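Local coordinates for Atu0111 protein (Agrobacterium tumefaciens, PDB 2FSQ) that is of unknown function but belongs to the 2H clan, many of whose characterised members are phosphoesterases, and so may act on phosphodiester bonds, at residues Arg96-Trp101 with Leu105-Pro110; Pro41-Val46 with Asp112-Tyr117. One frame throughout, in Å; residues are numbered along the deposited sequence.

Overall arrangement
Contacts 1 and 2 lie about 12 Å apart, centre to centre, on the same side of the chain's centre. Along the chain, 41-46 comes first, on strand 42-48 of the four-stranded antiparallel sheet; 96-101 and 105-110 follow in the loop after the neighbouring strand 84-92. That loop leads into helix 111-121, which carries 112-117. Contact 1 folds the loop upon itself near the surface, whereas contact 2 fastens the helix to the sheet in the interior. They touch directly: the loop packs on the helix, Thr109 and Trp101 on Val114 and Leu105 on Tyr117. The helix in turn is bonded to inner strand 42-48 and packs through Val114 on edge strand 84-92, all within the DUF1868 family region.

Contact 1: residues Arg96-Trp101 with Leu105-Pro110; sequences RALPYW and LPLDTP
Arg96 reaches the 105-110 loop because its CG lies beside the backbone N (chi1 -69°) and the chain then runs extended from CG to NE; Trp101 meets the same loop because its CG stands opposite the backbone N across CA-CB (chi1 -162°). The guanidinium comes edge-on to two backbone carbonyls. Its NH1 donates to Leu107 O at 2.7 Å and to Thr109 O at 2.8 Å, both acceptors lying in the guanidinium plane. NH2 adds a longer, more bent bond to Thr109 O (3.2 Å), making an end-on grip on one oxygen, with both nitrogens approaching from the same face of the carbonyl, above its plane. Arginine suits this place, since its fan of in-plane N-H groups can serve several carbonyls at once; NH2 also forms a salt bridge with Glu93, which should help fix the fan's rotation.

The carbonyls are presented by a type I beta turn, Pro106 to Thr109, directly after which Pro110 takes the N-cap position of helix 111-121. Thr109 suits the turn's last position: its hydroxyl OG1 reaches back to Pro106 O at 2.7 Å, beside the bond from its backbone N-H.

Trp101 offers a broad flat ring with one N-H at its edge. Leu107 O lies over one face near the rim, 3.7 Å from CZ2, and Leu107 CD2 makes a CH-pi contact with the five-membered ring, 4.1 Å from its centroid. Indole NE1 makes two weak bonds, to Pro106 O at 3.1 Å and to Leu105 O at 3.3 Å, while Val114 of the helix packs on the ring.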
loop_
_atom_site.group_PDB
_atom_site.type_symbol
_atom_site.label_atom_id
_atom_site.label_comp_id
_atom_site.label_asym_id
_atom_site.label_seq_id
_atom_site.Cartn_x
_atom_site.Cartn_y
_atom_site.Cartn_z
ATOM N N ARG A 96 12.186 2.008 13.777
ATOM C CA ARG A 96 13.023 1.028 14.445
ATOM C C ARG A 96 12.521 0.836 15.867
ATOM O O ARG A 96 13.132 1.309 16.831
ATOM C CB ARG A 96 14.480 1.465 14.416
ATOM C CG ARG A 96 15.069 1.413 13.042
ATOM C CD ARG A 96 16.442 2.058 13.007
ATOM N NE ARG A 96 17.115 1.793 11.735
ATOM C CZ ARG A 96 17.759 0.660 11.448
ATOM N NH1 ARG A 96 17.825 -0.325 12.340
ATOM N NH2 ARG A 96 18.346 0.513 10.261
ATOM N N ALA A 97 11.376 0.167 15.992
ATOM C CA ALA A 97 10.716 0.020 17.285
ATOM C C ALA A 97 9.800 -1.186 17.299
ATOM O O ALA A 97 9.188 -1.500 16.280
ATOM C CB ALA A 97 9.905 1.273 17.583
ATOM N N LEU A 98 9.678 -1.835 18.462
ATOM C CA LEU A 98 8.649 -2.863 18.652
ATOM C C LEU A 98 7.305 -2.137 18.706
ATOM O O LEU A 98 7.228 -1.024 19.237
ATOM C CB LEU A 98 8.885 -3.617 19.963
ATOM C CG LEU A 98 10.294 -4.198 20.174
ATOM C CD1 LEU A 98 10.393 -4.878 21.522
ATOM C CD2 LEU A 98 10.672 -5.170 19.060
ATOM N N PRO A 99 6.223 -2.763 18.218
ATOM C CA PRO A 99 6.054 -4.079 17.626
ATOM C C PRO A 99 6.174 -4.081 16.102
ATOM O O PRO A 99 5.534 -4.914 15.434
ATOM C CB PRO A 99 4.620 -4.429 18.021
ATOM C CG PRO A 99 3.916 -3.131 17.898
ATOM C CD PRO A 99 4.923 -2.077 18.361
ATOM N N TYR A 100 6.987 -3.179 15.561
ATOM C CA TYR A 100 7.170 -3.071 14.106
ATOM C C TYR A 100 8.504 -3.672 13.669
ATOM O O TYR A 100 8.965 -3.443 12.549
ATOM C CB TYR A 100 7.083 -1.598 13.671
ATOM C CG TYR A 100 5.868 -0.887 14.198
ATOM C CD1 TYR A 100 5.938 -0.134 15.369
ATOM C CD2 TYR A 100 4.630 -1.039 13.581
ATOM C CE1 TYR A 100 4.811 0.507 15.873
ATOM C CE2 TYR A 100 3.502 -0.424 14.083
ATOM C CZ TYR A 100 3.590 0.331 15.238
ATOM O OH TYR A 100 2.454 0.948 15.715
ATOM N N TRP A 101 9.109 -4.440 14.569
ATOM C CA TRP A 101 10.460 -4.969 14.414
ATOM C C TRP A 101 10.486 -6.305 15.157
ATOM O O TRP A 101 9.794 -6.453 16.165
ATOM C CB TRP A 101 11.432 -4.004 15.077
ATOM C CG TRP A 101 12.860 -4.136 14.695
ATOM C CD1 TRP A 101 13.821 -4.900 15.317
ATOM C CD2 TRP A 101 13.523 -3.456 13.623
ATOM N NE1 TRP A 101 15.023 -4.731 14.688
ATOM C CE2 TRP A 101 14.876 -3.859 13.640
ATOM C CE3 TRP A 101 13.105 -2.533 12.648
ATOM C CZ2 TRP A 101 15.808 -3.385 12.707
ATOM C CZ3 TRP A 101 14.039 -2.066 11.730
ATOM C CH2 TRP A 101 15.369 -2.488 11.770
ATOM N N LEU A 105 15.954 -9.194 17.015
ATOM C CA LEU A 105 16.998 -8.412 16.347
ATOM C C LEU A 105 17.219 -7.060 16.991
ATOM O O LEU A 105 16.263 -6.362 17.288
ATOM C CB LEU A 105 16.648 -8.175 14.876
ATOM C CG LEU A 105 16.618 -9.378 13.936
ATOM C CD1 LEU A 105 16.390 -8.896 12.509
ATOM C CD2 LEU A 105 17.913 -10.158 14.039
ATOM N N PRO A 106 18.485 -6.658 17.153
ATOM C CA PRO A 106 18.769 -5.315 17.651
ATOM C C PRO A 106 18.050 -4.247 16.819
ATOM O O PRO A 106 17.964 -4.373 15.599
ATOM C CB PRO A 106 20.284 -5.198 17.494
ATOM C CG PRO A 106 20.779 -6.600 17.497
ATOM C CD PRO A 106 19.710 -7.439 16.902
ATOM N N LEU A 107 17.570 -3.207 17.487
ATOM C CA LEU A 107 16.801 -2.144 16.812
ATOM C C LEU A 107 17.671 -1.374 15.826
ATOM O O LEU A 107 17.133 -0.740 14.928
ATOM C CB LEU A 107 16.164 -1.184 17.825
ATOM C CG LEU A 107 15.152 -1.809 18.815
ATOM C CD1 LEU A 107 14.723 -0.799 19.895
ATOM C CD2 LEU A 107 13.921 -2.380 18.096
ATOM N N ASP A 108 18.999 -1.449 15.985
ATOM C CA ASP A 108 19.923 -0.734 15.097
ATOM C C ASP A 108 20.546 -1.624 14.019
ATOM O O ASP A 108 21.501 -1.224 13.354
ATOM C CB ASP A 108 21.000 0.039 15.896
ATOM C CG ASP A 108 21.826 -0.849 16.799
ATOM O OD1 ASP A 108 21.498 -2.049 16.966
ATOM O OD2 ASP A 108 22.820 -0.322 17.374
ATOM N N THR A 109 19.991 -2.817 13.818
ATOM C CA THR A 109 20.466 -3.721 12.759
ATOM C C THR A 109 20.298 -3.031 11.412
ATOM O O THR A 109 19.216 -2.490 11.131
ATOM C CB THR A 109 19.666 -5.035 12.738
ATOM O OG1 THR A 109 19.776 -5.670 14.015
ATOM C CG2 THR A 109 20.158 -5.991 11.625
ATOM N N PRO A 110 21.356 -3.028 10.575
ATOM C CA PRO A 110 21.194 -2.475 9.226
ATOM C C PRO A 110 20.045 -3.151 8.475
ATOM O O PRO A 110 19.840 -4.363 8.607
ATOM C CB PRO A 110 22.527 -2.799 8.556
ATOM C CG PRO A 110 23.503 -2.833 9.718
ATOM C CD PRO A 110 22.737 -3.516 10.800
#

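Contact 2: residues Pro41-Val46 with Asp112-Tyr117; sequences PGNTVV and DAVTDY
Asn43 and Thr115 join strand 42-48 to helix 111-121 through one nearly straight hydrogen bond: Asn43 ND2 donates to Thr115 OG1 at 2.9 Å, with an N-H...O angle of 169°. The hydroxyl lies in the plane of the amide, where an N-H points. Asn43 holds its CG between the backbone N and the carbonyl carbon (chi1 55°), a compact rotamer that carries the amide toward the helix, and the two side chains run past each other in opposite senses. Thr115 keeps OG1 beside its own backbone N, where the hydroxyl meets both Asn43 and the carbonyl of Ile111 one turn back in the helix.

The tight part of this buried contact is the hydrogen bond itself. Beside it, Val114 CG1 lies 4.2 Å from Asn43 ND2, a looser approach, and the valine continues onto Val91 of strand 84-92, as a branched apolar residue fits a helix face turned to a sheet. Thr115 itself touches Glu225 of strand 222-226. Asp112, Ala113 and Asp116 are exposed and do not touch 41-46; there carboxylates can meet solvent.

Asn43 OD1 accepts from the backbone N of Val91, and one ND2 hydrogen goes to Thr115 OG1, so the amide is used at both ends and its flip is settled. Threonine suits its place because one hydroxyl can both accept and donate. Since Ile111 O can only accept, OG1 must give its proton there, which places the hydroxyl in a donor chain from Asn43 ND2 through OG1 to Ile111 O.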
loop_
_atom_site.group_PDB
_atom_site.type_symbol
_atom_site.label_atom_id
_atom_site.label_comp_id
_atom_site.label_asym_id
_atom_site.label_seq_id
_atom_site.Cartn_x
_atom_site.Cartn_y
_atom_site.Cartn_z
ATOM N N PRO A 41 14.724 3.241 3.476
ATOM C CA PRO A 41 14.814 1.837 3.054
ATOM C C PRO A 41 14.133 0.850 3.975
ATOM O O PRO A 41 14.063 1.055 5.180
ATOM C CB PRO A 41 16.320 1.545 3.019
ATOM C CG PRO A 41 16.986 2.882 3.150
ATOM C CD PRO A 41 16.041 3.807 3.831
ATOM N N GLY A 42 13.665 -0.242 3.388
ATOM C CA GLY A 42 12.996 -1.273 4.160
ATOM C C GLY A 42 12.785 -2.514 3.332
ATOM O O GLY A 42 13.363 -2.665 2.240
ATOM N N ASN A 43 11.937 -3.396 3.846
ATOM C CA ASN A 43 11.534 -4.575 3.117
ATOM C C ASN A 43 10.059 -4.858 3.413
ATOM O O ASN A 43 9.468 -4.213 4.289
ATOM C CB ASN A 43 12.465 -5.765 3.409
ATOM C CG ASN A 43 12.589 -6.078 4.888
ATOM O OD1 ASN A 43 11.597 -6.170 5.603
ATOM N ND2 ASN A 43 13.821 -6.303 5.341
ATOM N N THR A 44 9.452 -5.760 2.647
ATOM C CA THR A 44 7.999 -5.893 2.672
ATOM C C THR A 44 7.573 -7.081 1.827
ATOM O O THR A 44 8.349 -7.543 0.994
ATOM C CB THR A 44 7.333 -4.602 2.134
ATOM O OG1 THR A 44 5.910 -4.697 2.234
ATOM C CG2 THR A 44 7.706 -4.337 0.691
ATOM N N VAL A 45 6.346 -7.562 2.039
ATOM C CA VAL A 45 5.745 -8.534 1.140
ATOM C C VAL A 45 4.599 -7.843 0.394
ATOM O O VAL A 45 3.648 -7.344 1.010
ATOM C CB VAL A 45 5.199 -9.764 1.864
ATOM C CG1 VAL A 45 4.633 -10.757 0.824
ATOM C CG2 VAL A 45 6.306 -10.433 2.683
ATOM N N VAL A 46 4.694 -7.829 -0.938
ATOM C CA VAL A 46 3.677 -7.148 -1.737
ATOM C C VAL A 46 3.306 -7.958 -2.966
ATOM O O VAL A 46 4.059 -8.839 -3.368
ATOM C CB VAL A 46 4.160 -5.732 -2.222
ATOM C CG1 VAL A 46 4.761 -4.946 -1.098
ATOM C CG2 VAL A 46 5.141 -5.827 -3.386
ATOM N N ASP A 112 19.742 -4.036 5.445
ATOM C CA ASP A 112 20.173 -5.170 4.610
ATOM C C ASP A 112 20.379 -6.478 5.380
ATOM O O ASP A 112 20.120 -7.564 4.842
ATOM C CB ASP A 112 21.441 -4.832 3.823
ATOM C CG ASP A 112 21.170 -3.958 2.611
ATOM O OD1 ASP A 112 19.982 -3.691 2.273
ATOM O OD2 ASP A 112 22.167 -3.550 1.972
ATOM N N ALA A 113 20.858 -6.388 6.625
ATOM C CA ALA A 113 20.986 -7.575 7.466
ATOM C C ALA A 113 19.629 -8.141 7.887
ATOM O O ALA A 113 19.461 -9.346 8.013
ATOM C CB ALA A 113 21.897 -7.307 8.685
ATOM N N VAL A 114 18.638 -7.274 8.090
ATOM C CA VAL A 114 17.299 -7.780 8.378
ATOM C C VAL A 114 16.740 -8.523 7.144
ATOM O O VAL A 114 16.135 -9.591 7.269
ATOM C CB VAL A 114 16.321 -6.665 8.828
ATOM C CG1 VAL A 114 15.006 -7.286 9.235
ATOM C CG2 VAL A 114 16.909 -5.846 10.004
ATOM N N THR A 115 16.953 -7.942 5.968
ATOM C CA THR A 115 16.555 -8.557 4.706
ATOM C C THR A 115 17.166 -9.965 4.560
ATOM O O THR A 115 16.456 -10.918 4.220
ATOM C CB THR A 115 16.890 -7.639 3.522
ATOM O OG1 THR A 115 16.159 -6.409 3.658
ATOM C CG2 THR A 115 16.527 -8.304 2.195
ATOM N N ASP A 116 18.453 -10.111 4.889
ATOM C CA ASP A 116 19.101 -11.435 4.847
ATOM C C ASP A 116 18.484 -12.435 5.836
ATOM O O ASP A 116 18.271 -13.602 5.486
ATOM C CB ASP A 116 20.614 -11.335 5.094
ATOM C CG ASP A 116 21.344 -10.467 4.055
ATOM O OD1 ASP A 116 20.865 -10.298 2.912
ATOM O OD2 ASP A 116 22.445 -9.971 4.385
ATOM N N TYR A 117 18.217 -11.992 7.068
ATOM C CA TYR A 117 17.593 -12.833 8.102
ATOM C C TYR A 117 16.251 -13.362 7.612
ATOM O O TYR A 117 15.960 -14.557 7.729
ATOM C CB TYR A 117 17.491 -12.045 9.426
ATOM C CG TYR A 117 16.621 -12.593 10.564
ATOM C CD1 TYR A 117 17.101 -13.572 11.448
ATOM C CD2 TYR A 117 15.360 -12.056 10.819
ATOM C CE1 TYR A 117 16.310 -14.033 12.533
ATOM C CE2 TYR A 117 14.567 -12.500 11.895
ATOM C CZ TYR A 117 15.042 -13.487 12.755
ATOM O OH TYR A 117 14.241 -13.924 13.826
#